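Local coordinates for uncharacterized protein (Deinococcus radiodurans, PDB 3GG7) that is of unknown function but binds manganese and, as a TatD-type member of the metallo-dependent hydrolases, probably cleaves ester bonds, at residues A[81-86]-A[118-123]; A[128-133]-A[154-159]. All coordinates share one frame; numbering follows the deposited sequence.

Contact 1 of 2, residues A[81-86]-A[118-123]. With MN (manganese (II) ion), chain B.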
ATOM      1  N   THR A  81      -6.970   9.954 -10.332  1.00 19.99           N
ATOM      2  CA  THR A  81      -5.764   9.274  -9.875  1.00 20.29           C
ATOM      3  C   THR A  81      -5.602   7.913 -10.500  1.00 20.89           C
ATOM      4  O   THR A  81      -6.593   7.236 -10.782  1.00 21.16           O
ATOM      5  CB  THR A  81      -5.701   9.158  -8.312  1.00 21.40           C
ATOM      6  OG1 THR A  81      -4.455   8.554  -7.937  1.00 20.16           O
ATOM      7  CG2 THR A  81      -6.861   8.346  -7.763  1.00 21.44           C
ATOM      8  N   ARG A  82      -4.346   7.505 -10.648  1.00 20.54           N
ATOM      9  CA  ARG A  82      -4.030   6.150 -11.096  1.00 20.79           C
ATOM     10  C   ARG A  82      -3.845   5.189  -9.927  1.00 19.82           C
ATOM     11  O   ARG A  82      -3.661   3.986 -10.143  1.00 19.46           O
ATOM     12  CB  ARG A  82      -2.823   6.154 -12.041  1.00 22.19           C
ATOM     13  CG  ARG A  82      -1.483   6.391 -11.467  1.00 22.56           C
ATOM     14  CD  ARG A  82      -0.388   6.642 -12.577  1.00 25.43           C
ATOM     15  NE  ARG A  82      -0.624   7.817 -13.437  1.00 27.90           N
ATOM     16  CZ  ARG A  82      -0.652   7.823 -14.782  1.00 31.91           C
ATOM     17  NH1 ARG A  82      -0.450   6.715 -15.497  1.00 32.23           N
ATOM     18  NH2 ARG A  82      -0.899   8.946 -15.439  1.00 34.84           N
ATOM     19  N   PHE A  83      -3.900   5.694  -8.681  1.00 19.24           N
ATOM     20  CA  PHE A  83      -3.579   4.903  -7.501  1.00 18.39           C
ATOM     21  C   PHE A  83      -4.766   4.834  -6.565  1.00 18.08           C
ATOM     22  O   PHE A  83      -5.380   5.868  -6.243  1.00 17.56           O
ATOM     23  CB  PHE A  83      -2.405   5.490  -6.718  1.00 18.85           C
ATOM     24  CG  PHE A  83      -1.177   5.772  -7.560  1.00 18.47           C
ATOM     25  CD1 PHE A  83      -0.317   4.738  -7.938  1.00 21.28           C
ATOM     26  CD2 PHE A  83      -0.863   7.069  -7.927  1.00 20.58           C
ATOM     27  CE1 PHE A  83       0.810   5.029  -8.697  1.00 20.62           C
ATOM     28  CE2 PHE A  83       0.251   7.352  -8.683  1.00 20.79           C
ATOM     29  CZ  PHE A  83       1.103   6.304  -9.046  1.00 21.52           C
ATOM     30  N   VAL A  84      -5.079   3.618  -6.127  1.00 17.14           N
ATOM     31  CA  VAL A  84      -6.172   3.340  -5.183  1.00 17.45           C
ATOM     32  C   VAL A  84      -5.573   2.712  -3.932  1.00 18.22           C
ATOM     33  O   VAL A  84      -4.843   1.729  -4.015  1.00 19.85           O
ATOM     34  CB  VAL A  84      -7.257   2.428  -5.818  1.00 17.84           C
ATOM     35  CG1 VAL A  84      -8.201   1.817  -4.764  1.00 20.42           C
ATOM     36  CG2 VAL A  84      -8.027   3.293  -6.846  1.00 17.71           C
ATOM     37  N   GLY A  85      -5.843   3.286  -2.761  1.00 17.80           N
ATOM     38  CA  GLY A  85      -5.388   2.731  -1.490  1.00 17.79           C
ATOM     39  C   GLY A  85      -5.527   3.792  -0.413  1.00 17.20           C
ATOM     40  O   GLY A  85      -5.545   4.985  -0.728  1.00 16.87           O
ATOM     41  N   GLU A  86      -5.637   3.393   0.863  1.00 17.31           N
ATOM     42  CA  GLU A  86      -5.601   2.001   1.296  1.00 16.98           C
ATOM     43  C   GLU A  86      -6.995   1.390   1.192  1.00 16.91           C
ATOM     44  O   GLU A  86      -7.990   1.986   1.622  1.00 17.77           O
ATOM     45  CB  GLU A  86      -5.130   1.970   2.752  1.00 17.58           C
ATOM     46  CG  GLU A  86      -4.990   0.570   3.325  1.00 17.69           C
ATOM     47  CD  GLU A  86      -4.082   0.494   4.523  1.00 20.18           C
ATOM     48  OE1 GLU A  86      -3.588   1.560   4.988  1.00 18.58           O
ATOM     49  OE2 GLU A  86      -3.854  -0.639   4.991  1.00 19.86           O
ATOM     50  N   GLY A 118      -8.923   0.118 -14.794  1.00 25.53           N
ATOM     51  CA  GLY A 118      -7.912  -0.500 -13.938  1.00 24.75           C
ATOM     52  C   GLY A 118      -7.092   0.541 -13.195  1.00 23.49           C
ATOM     53  O   GLY A 118      -6.878   1.645 -13.683  1.00 23.23           O
ATOM     54  N   ARG A 119      -6.653   0.178 -11.996  1.00 22.71           N
ATOM     55  CA  ARG A 119      -5.809   1.048 -11.164  1.00 21.50           C
ATOM     56  C   ARG A 119      -4.708   0.236 -10.488  1.00 21.78           C
ATOM     57  O   ARG A 119      -4.785  -1.005 -10.399  1.00 22.47           O
ATOM     58  CB  ARG A 119      -6.665   1.735 -10.070  1.00 21.39           C
ATOM     59  CG  ARG A 119      -7.719   2.711 -10.586  1.00 20.62           C
ATOM     60  CD  ARG A 119      -7.052   3.926 -11.196  1.00 20.60           C
ATOM     61  NE  ARG A 119      -7.961   4.985 -11.602  1.00 21.48           N
ATOM     62  CZ  ARG A 119      -8.574   5.052 -12.780  1.00 22.73           C
ATOM     63  NH1 ARG A 119      -8.484   4.054 -13.659  1.00 23.80           N
ATOM     64  NH2 ARG A 119      -9.351   6.087 -13.065  1.00 22.90           N
ATOM     65  N   ILE A 120      -3.699   0.938  -9.996  1.00 19.91           N
ATOM     66  CA  ILE A 120      -2.663   0.372  -9.149  1.00 20.02           C
ATOM     67  C   ILE A 120      -3.228   0.426  -7.727  1.00 19.97           C
ATOM     68  O   ILE A 120      -3.599   1.500  -7.248  1.00 19.91           O
ATOM     69  CB  ILE A 120      -1.362   1.169  -9.265  1.00 20.30           C
ATOM     70  CG1 ILE A 120      -0.756   1.008 -10.668  1.00 22.28           C
ATOM     71  CG2 ILE A 120      -0.384   0.753  -8.173  1.00 20.86           C
ATOM     72  CD1 ILE A 120       0.314   2.064 -10.982  1.00 24.14           C
ATOM     73  N   LEU A 121      -3.330  -0.727  -7.071  1.00 20.08           N
ATOM     74  CA  LEU A 121      -4.036  -0.861  -5.790  1.00 20.77           C
ATOM     75  C   LEU A 121      -3.023  -1.153  -4.687  1.00 19.49           C
ATOM     76  O   LEU A 121      -2.179  -2.056  -4.832  1.00 20.62           O
ATOM     77  CB  LEU A 121      -5.020  -2.031  -5.851  1.00 21.61           C
ATOM     78  CG  LEU A 121      -5.783  -2.194  -7.161  1.00 25.88           C
ATOM     79  CD1 LEU A 121      -6.510  -3.520  -7.136  1.00 27.43           C
ATOM     80  CD2 LEU A 121      -6.724  -1.053  -7.372  1.00 27.46           C
ATOM     81  N   SER A 122      -3.116  -0.432  -3.568  1.00 19.04           N
ATOM     82  CA  SER A 122      -2.328  -0.730  -2.369  1.00 18.58           C
ATOM     83  C   SER A 122      -3.290  -1.295  -1.331  1.00 18.88           C
ATOM     84  O   SER A 122      -4.168  -0.585  -0.791  1.00 19.11           O
ATOM     85  CB  SER A 122      -1.600   0.507  -1.862  1.00 18.52           C
ATOM     86  OG  SER A 122      -0.776   0.167  -0.783  1.00 17.95           O
ATOM     87  N   ILE A 123      -3.155  -2.592  -1.064  1.00 18.89           N
ATOM     88  CA  ILE A 123      -4.197  -3.384  -0.436  1.00 18.53           C
ATOM     89  C   ILE A 123      -3.801  -3.917   0.953  1.00 19.04           C
ATOM     90  O   ILE A 123      -2.720  -4.476   1.128  1.00 20.20           O
ATOM     91  CB  ILE A 123      -4.571  -4.571  -1.366  1.00 19.29           C
ATOM     92  CG1 ILE A 123      -5.121  -4.053  -2.680  1.00 19.52           C
ATOM     93  CG2 ILE A 123      -5.590  -5.528  -0.692  1.00 19.32           C
ATOM     94  CD1 ILE A 123      -5.206  -5.150  -3.762  1.00 24.30           C
TER
HETATM   95 MN    MN B 253      -1.652   1.797   5.806  1.00 16.50          MN
HETATM   96  O   HOH W   1      -1.847   0.241   7.106  1.00 22.24           O

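Contact 2 of 2, residues A[128-133]-A[154-159]. With SO4 (sulfate ion), chain D.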
ATOM      1  N   ALA A 128      -6.961 -11.784   6.506  1.00 20.44           N
ATOM      2  CA  ALA A 128      -7.971 -11.950   5.480  1.00 20.60           C
ATOM      3  C   ALA A 128      -7.336 -12.182   4.113  1.00 20.90           C
ATOM      4  O   ALA A 128      -7.902 -11.860   3.091  1.00 20.68           O
ATOM      5  CB  ALA A 128      -8.881 -10.724   5.455  1.00 21.06           C
ATOM      6  N   GLU A 129      -6.151 -12.792   4.117  1.00 21.39           N
ATOM      7  CA  GLU A 129      -5.367 -12.917   2.915  1.00 22.07           C
ATOM      8  C   GLU A 129      -6.097 -13.771   1.871  1.00 21.90           C
ATOM      9  O   GLU A 129      -6.193 -13.370   0.695  1.00 21.40           O
ATOM     10  CB  GLU A 129      -3.965 -13.449   3.250  1.00 23.26           C
ATOM     11  CG  GLU A 129      -3.132 -12.533   4.161  1.00 23.65           C
ATOM     12  CD  GLU A 129      -3.353 -12.728   5.659  1.00 26.56           C
ATOM     13  OE1 GLU A 129      -4.169 -13.616   6.003  1.00 26.87           O
ATOM     14  OE2 GLU A 129      -2.722 -11.989   6.480  1.00 26.16           O
ATOM     15  N   SER A 130      -6.612 -14.935   2.289  1.00 21.65           N
ATOM     16  CA  SER A 130      -7.327 -15.791   1.351  1.00 22.48           C
ATOM     17  C   SER A 130      -8.567 -15.116   0.769  1.00 22.49           C
ATOM     18  O   SER A 130      -8.869 -15.274  -0.412  1.00 23.11           O
ATOM     19  CB  SER A 130      -7.700 -17.115   2.028  1.00 23.67           C
ATOM     20  OG  SER A 130      -6.553 -17.952   2.112  1.00 27.44           O
ATOM     21  N   GLU A 131      -9.259 -14.316   1.590  1.00 22.01           N
ATOM     22  CA  GLU A 131     -10.468 -13.641   1.130  1.00 21.42           C
ATOM     23  C   GLU A 131     -10.118 -12.513   0.168  1.00 21.22           C
ATOM     24  O   GLU A 131     -10.787 -12.316  -0.828  1.00 22.43           O
ATOM     25  CB  GLU A 131     -11.297 -13.110   2.303  1.00 20.74           C
ATOM     26  CG  GLU A 131     -11.914 -14.208   3.211  1.00 22.73           C
ATOM     27  CD  GLU A 131     -10.903 -15.020   4.001  1.00 25.87           C
ATOM     28  OE1 GLU A 131      -9.950 -14.440   4.578  1.00 24.23           O
ATOM     29  OE2 GLU A 131     -11.070 -16.279   4.058  1.00 26.20           O
ATOM     30  N   VAL A 132      -9.046 -11.792   0.468  1.00 20.58           N
ATOM     31  CA  VAL A 132      -8.563 -10.759  -0.467  1.00 20.98           C
ATOM     32  C   VAL A 132      -8.206 -11.386  -1.824  1.00 21.22           C
ATOM     33  O   VAL A 132      -8.598 -10.886  -2.873  1.00 19.82           O
ATOM     34  CB  VAL A 132      -7.396  -9.938   0.122  1.00 20.73           C
ATOM     35  CG1 VAL A 132      -6.680  -9.131  -0.982  1.00 21.49           C
ATOM     36  CG2 VAL A 132      -7.936  -9.002   1.228  1.00 19.70           C
ATOM     37  N   LEU A 133      -7.498 -12.515  -1.777  1.00 20.71           N
ATOM     38  CA  LEU A 133      -7.117 -13.185  -3.014  1.00 22.07           C
ATOM     39  C   LEU A 133      -8.329 -13.694  -3.789  1.00 22.92           C
ATOM     40  O   LEU A 133      -8.351 -13.611  -5.015  1.00 23.75           O
ATOM     41  CB  LEU A 133      -6.127 -14.308  -2.738  1.00 21.84           C
ATOM     42  CG  LEU A 133      -4.765 -13.867  -2.191  1.00 22.54           C
ATOM     43  CD1 LEU A 133      -3.844 -15.032  -1.970  1.00 24.41           C
ATOM     44  CD2 LEU A 133      -4.125 -12.869  -3.122  1.00 22.08           C
ATOM     45  N   VAL A 154       2.919 -18.662   3.828  1.00 28.75           N
ATOM     46  CA  VAL A 154       3.675 -18.848   2.585  1.00 29.71           C
ATOM     47  C   VAL A 154       2.835 -19.514   1.506  1.00 29.11           C
ATOM     48  O   VAL A 154       2.998 -19.199   0.329  1.00 29.41           O
ATOM     49  CB  VAL A 154       4.954 -19.678   2.804  1.00 29.93           C
ATOM     50  CG1 VAL A 154       5.708 -19.834   1.464  1.00 32.56           C
ATOM     51  CG2 VAL A 154       5.813 -19.034   3.838  1.00 31.31           C
ATOM     52  N   THR A 155       1.952 -20.432   1.905  1.00 29.93           N
ATOM     53  CA  THR A 155       0.985 -21.006   0.984  1.00 30.51           C
ATOM     54  C   THR A 155       0.168 -19.927   0.283  1.00 29.03           C
ATOM     55  O   THR A 155       0.001 -19.948  -0.931  1.00 29.53           O
ATOM     56  CB  THR A 155      -0.016 -21.942   1.688  1.00 31.26           C
ATOM     57  OG1 THR A 155       0.705 -22.997   2.326  1.00 32.77           O
ATOM     58  CG2 THR A 155      -0.998 -22.539   0.683  1.00 33.74           C
ATOM     59  N   GLU A 156      -0.369 -18.996   1.059  1.00 28.28           N
ATOM     60  CA  GLU A 156      -1.154 -17.912   0.473  1.00 27.62           C
ATOM     61  C   GLU A 156      -0.304 -16.954  -0.376  1.00 26.70           C
ATOM     62  O   GLU A 156      -0.799 -16.402  -1.371  1.00 26.48           O
ATOM     63  CB  GLU A 156      -1.888 -17.140   1.582  1.00 27.60           C
ATOM     64  CG  GLU A 156      -3.072 -17.901   2.152  1.00 29.89           C
ATOM     65  CD  GLU A 156      -3.479 -17.439   3.536  1.00 30.84           C
ATOM     66  OE1 GLU A 156      -2.613 -17.384   4.434  1.00 33.39           O
ATOM     67  OE2 GLU A 156      -4.673 -17.144   3.724  1.00 31.66           O
ATOM     68  N   LEU A 157       0.947 -16.757   0.019  1.00 27.11           N
ATOM     69  CA  LEU A 157       1.874 -15.910  -0.725  1.00 27.28           C
ATOM     70  C   LEU A 157       2.131 -16.502  -2.111  1.00 27.69           C
ATOM     71  O   LEU A 157       2.113 -15.783  -3.119  1.00 26.45           O
ATOM     72  CB  LEU A 157       3.185 -15.728   0.044  1.00 27.67           C
ATOM     73  CG  LEU A 157       4.313 -15.011  -0.708  1.00 28.77           C
ATOM     74  CD1 LEU A 157       3.817 -13.691  -1.255  1.00 30.16           C
ATOM     75  CD2 LEU A 157       5.512 -14.832   0.202  1.00 30.92           C
ATOM     76  N   ARG A 158       2.353 -17.822  -2.165  1.00 28.25           N
ATOM     77  CA  ARG A 158       2.556 -18.496  -3.443  1.00 28.43           C
ATOM     78  C   ARG A 158       1.349 -18.260  -4.336  1.00 27.52           C
ATOM     79  O   ARG A 158       1.486 -17.963  -5.509  1.00 28.50           O
ATOM     80  CB  ARG A 158       2.819 -20.000  -3.239  1.00 28.59           C
ATOM     81  N   ARG A 159       0.151 -18.334  -3.767  1.00 27.10           N
ATOM     82  CA  ARG A 159      -1.056 -18.069  -4.541  1.00 25.47           C
ATOM     83  C   ARG A 159      -1.133 -16.607  -5.018  1.00 25.08           C
ATOM     84  O   ARG A 159      -1.517 -16.330  -6.159  1.00 24.42           O
ATOM     85  CB  ARG A 159      -2.315 -18.399  -3.732  1.00 26.19           C
ATOM     86  CG  ARG A 159      -3.590 -18.213  -4.495  1.00 27.02           C
ATOM     87  CD  ARG A 159      -4.844 -18.500  -3.664  1.00 28.08           C
ATOM     88  NE  ARG A 159      -6.020 -18.097  -4.411  1.00 28.30           N
ATOM     89  CZ  ARG A 159      -7.181 -17.701  -3.877  1.00 26.63           C
ATOM     90  NH1 ARG A 159      -7.347 -17.625  -2.565  1.00 27.22           N
ATOM     91  NH2 ARG A 159      -8.158 -17.351  -4.681  1.00 29.14           N
TER
HETATM   92  S   SO4 D 255       2.777 -21.609   5.965  1.00 37.21           S
HETATM   93  O1  SO4 D 255       3.671 -22.615   6.546  1.00 40.93           O
HETATM   94  O2  SO4 D 255       3.308 -20.282   6.295  1.00 35.06           O
HETATM   95  O3  SO4 D 255       2.630 -21.789   4.526  1.00 36.53           O
HETATM   96  O4  SO4 D 255       1.463 -21.711   6.607  1.00 37.60           O
HETATM   97  O   HOH W   2      -5.600 -18.547  -0.292  1.00 36.88           O

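Contact 1 of 2, residues A[81-86]-A[118-123]
Val84 is gripped through both its backbone polar atoms: its N donates to Ile120 O at 2.8 Å (174°), and its O accepts from Ser122 N. With Ile120 N bonded to Arg82 O at 3.1 Å, this is the alternating pattern of parallel neighbours.

Apolar side chains pair on both faces. Phe83 and Ile120 run side by side, CE1 lying 3.8 Å from CD1, and helix 227-243 covers them. On the other face Leu121 CD2 rests 3.8 Å from Val84 CB, under helix 99-115. Beta-branched Val84 and Ile120 favour extended backbone, and all four are apolar, as burial under helices requires.

Arg119 crosses Val84 with its aliphatic part, then folds back about CB-CG (chi2 -68°), bringing NE to Thr81 O in a weak bond, 2.8 Å but only 116° at the hydrogen. Its NH1 also holds Gly118 O and His116 O.

Where the chain turns a corner, Glu86, after a cis peptide, extends OE1 to manganese at 2.1 Å, beside His7, His9 and Asp196, while OE2 hydrogen-bonds to His124 and the metal-bound water. Ser122 OG holds His7 from the second shell. A metal site at the C-terminal ends of the parallel strands is characteristic of TIM-barrel metallo-dependent hydrolases.

Contact 2 of 2, residues A[128-133]-A[154-159]
Ser130 OG donates to Glu156 OE2 at 2.6 Å, a short bond that meets the carboxylate oxygen on its anti side and 16° out of the carboxylate plane. The same hydroxyl accepts from a water at 2.7 Å, and that water accepts from Arg159 NH1, in the plane of the guanidinium group. A serine suits this place, since one short hydroxyl both donates to the carboxylate and accepts from the water. Glu156 reaches across on an extended chain (chi2 158°), and its OE1 takes a bond from Ser153. Glu129 OE1 stands 4.2 Å from Glu156 OE2, which may raise their pKa values, probably offset by the hydroxyl donors on Glu156 and the helix N-termini; Glu129 OE2 is bonded to Arg127 N.

Helices 129-138 and 154-162 are neighbours on the outside of the TIM barrel, following strands 119-124 and 143-148, and the short segments run almost parallel, 14° apart with axes separated by 10.3 Å.

Further along, the Leu133 and Arg159 side chains run antiparallel alongside one another. Leu133 CB sits 3.5 Å above the guanidinium plane, off-centre over the group, while CD1 lies beside the arginine's methylenes and 3.4 Å from Glu156 O. The arginine's straight chain serves both needs, apolar along the leucine and charged at its end, where NH2 forms a salt bridge with Glu137 and a bond to Asn134. At the start of helix 154-162, a sulfate, probably picked up from the crystallisation solution, accepts from Val154 N and from Thr155 N and OG1.

Contact 1 lies deep in the barrel and contact 2 on its outer helical layer, with centres 19 Å apart. The chain joins them directly, because strand 119-124 of contact 1 leads into helix 129-138 of contact 2, and the two meet where Ile123 CG2 packs 3.8 Å from Val132 CG1. Between them along the chain stands His124, predicted to bind a second metal and hydrogen-bonded to Glu86 of contact 1. Contact 1 supplies a manganese ligand itself, whereas contact 2 stays clear of the site: the Glu129 side chain is about 8 Å from that of His124 and about 14 Å from the manganese.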